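Local coordinates for protein putative phosphosugar isomerases (Salmonella typhimurium LT2, PDB 3FKJ) that is a putative phosphosugar isomerase that probably binds sugar-phosphate-like carbohydrate derivatives through its SIS domains, at residues V22-A27 with A163-A168. Numbering follows the deposited sequence.
Sequences VAHENA and ALEILA
The imidazole of His-24 meets the carboxylate of Glu-165 at the ring edge: OE2 lies near the ring plane, 3.6 Å from CD2 and 3.7 Å from NE2. OE2 thus sits at the edge rather than over a face, and the carboxylate plane is turned 36° from the ring. Trp-161 meets the same imidazole with its own ring turned only about 20° away. This is a buried helix-helix contact in a SIS-family alpha/beta protein, whose helices flank parallel sheets; here helix 22-35 approaches helix 155-170, and the two segments bury 145 Å² between them.

No hydrogen bond joins His-24 directly to Glu-165. Both NE2 of the histidine and OE2 of the glutamate are hydrogen-bonded to the hydroxyl of Tyr-176, at the start of helix 176-184, so a third helix supplies the polar link. The other carboxylate oxygen, OE1, is held by NE2 of Gln-169, one turn further along the glutamate's own helix. With both oxygens engaged, the rotation of the buried carboxylate is restrained.

The His-24 ring reaches out with CG anti to the backbone N (chi1 -169°), whereas the Glu-165 chain bends at chi2, turning its carboxylate toward the imidazole; the two side chains cross at about a right angle. Beneath this polar end the contact is aliphatic and reaches the backbone, since CG of Glu-165 lies 3.9 Å from the carbonyl carbon C of Ala-27. The closest CA approach between the segments is here too, 6.5 Å from CA of Ala-27 to CA of Glu-165. The small methyl of Ala-27 points toward the opposing helix, and its CB rests 3.8 Å from CG of Glu-165.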
# COMPACT_ATOMS: atom_id res chain seq x y z
N VAL A 22 2.96 -30.16 -5.64
CA VAL A 22 2.15 -29.74 -6.78
C VAL A 22 2.37 -28.27 -7.14
O VAL A 22 2.51 -27.94 -8.33
CB VAL A 22 0.64 -29.92 -6.47
CG1 VAL A 22 -0.26 -29.24 -7.51
CG2 VAL A 22 0.31 -31.38 -6.34
N ALA A 23 2.38 -27.40 -6.12
CA ALA A 23 2.61 -25.97 -6.31
C ALA A 23 4.05 -25.69 -6.77
O ALA A 23 4.26 -24.91 -7.69
CB ALA A 23 2.29 -25.20 -5.05
N HIS A 24 5.03 -26.31 -6.13
CA HIS A 24 6.44 -26.23 -6.57
C HIS A 24 6.60 -26.57 -8.06
O HIS A 24 7.19 -25.80 -8.80
CB HIS A 24 7.28 -27.18 -5.72
CG HIS A 24 8.76 -27.04 -5.86
ND1 HIS A 24 9.63 -27.79 -5.10
CD2 HIS A 24 9.53 -26.21 -6.61
CE1 HIS A 24 10.88 -27.45 -5.40
NE2 HIS A 24 10.84 -26.49 -6.31
N GLU A 25 6.04 -27.69 -8.51
CA GLU A 25 6.21 -28.11 -9.89
C GLU A 25 5.49 -27.21 -10.89
O GLU A 25 6.03 -26.91 -11.94
CB GLU A 25 5.76 -29.57 -10.07
CG GLU A 25 6.50 -30.32 -11.15
CD GLU A 25 6.61 -31.86 -10.89
OE1 GLU A 25 5.96 -32.40 -9.96
OE2 GLU A 25 7.36 -32.53 -11.63
N ASN A 26 4.26 -26.81 -10.55
CA ASN A 26 3.51 -25.84 -11.37
C ASN A 26 4.27 -24.55 -11.55
O ASN A 26 4.49 -24.10 -12.69
CB ASN A 26 2.15 -25.51 -10.74
CG ASN A 26 1.08 -26.56 -11.05
OD1 ASN A 26 1.27 -27.43 -11.91
ND2 ASN A 26 -0.05 -26.46 -10.37
N ALA A 27 4.67 -23.96 -10.43
CA ALA A 27 5.45 -22.71 -10.45
C ALA A 27 6.69 -22.84 -11.30
O ALA A 27 7.02 -21.96 -12.11
CB ALA A 27 5.85 -22.32 -9.03
N ALA A 163 7.12 -16.38 -6.90
CA ALA A 163 8.23 -15.49 -6.54
C ALA A 163 9.58 -16.22 -6.44
O ALA A 163 10.59 -15.75 -7.02
CB ALA A 163 7.96 -14.75 -5.23
N LEU A 164 9.60 -17.32 -5.65
CA LEU A 164 10.79 -18.16 -5.50
C LEU A 164 11.37 -18.55 -6.86
O LEU A 164 12.57 -18.43 -7.09
CB LEU A 164 10.44 -19.45 -4.73
CG LEU A 164 11.51 -20.54 -4.65
CD1 LEU A 164 12.63 -20.06 -3.74
CD2 LEU A 164 10.89 -21.91 -4.19
N GLU A 165 10.50 -19.03 -7.75
CA GLU A 165 10.90 -19.48 -9.08
C GLU A 165 11.35 -18.38 -10.02
O GLU A 165 12.32 -18.56 -10.75
CB GLU A 165 9.79 -20.32 -9.72
CG GLU A 165 9.59 -21.66 -9.03
CD GLU A 165 10.81 -22.56 -9.14
OE1 GLU A 165 11.58 -22.49 -10.14
OE2 GLU A 165 10.99 -23.38 -8.22
N ILE A 166 10.69 -17.23 -9.96
CA ILE A 166 11.14 -16.07 -10.74
C ILE A 166 12.56 -15.68 -10.35
O ILE A 166 13.40 -15.47 -11.19
CB ILE A 166 10.17 -14.89 -10.69
CG1 ILE A 166 8.84 -15.27 -11.37
CG2 ILE A 166 10.81 -13.64 -11.36
CD1 ILE A 166 7.65 -14.37 -11.00
N LEU A 167 12.83 -15.63 -9.05
CA LEU A 167 14.11 -15.23 -8.54
C LEU A 167 15.13 -16.27 -8.86
O LEU A 167 16.20 -15.95 -9.36
CB LEU A 167 14.06 -15.00 -7.01
CG LEU A 167 15.40 -14.64 -6.31
CD1 LEU A 167 15.91 -13.26 -6.63
CD2 LEU A 167 15.31 -14.87 -4.79
N ALA A 168 14.83 -17.52 -8.53
CA ALA A 168 15.78 -18.60 -8.72
C ALA A 168 16.19 -18.74 -10.20
O ALA A 168 17.36 -18.95 -10.48
CB ALA A 168 15.22 -19.98 -8.19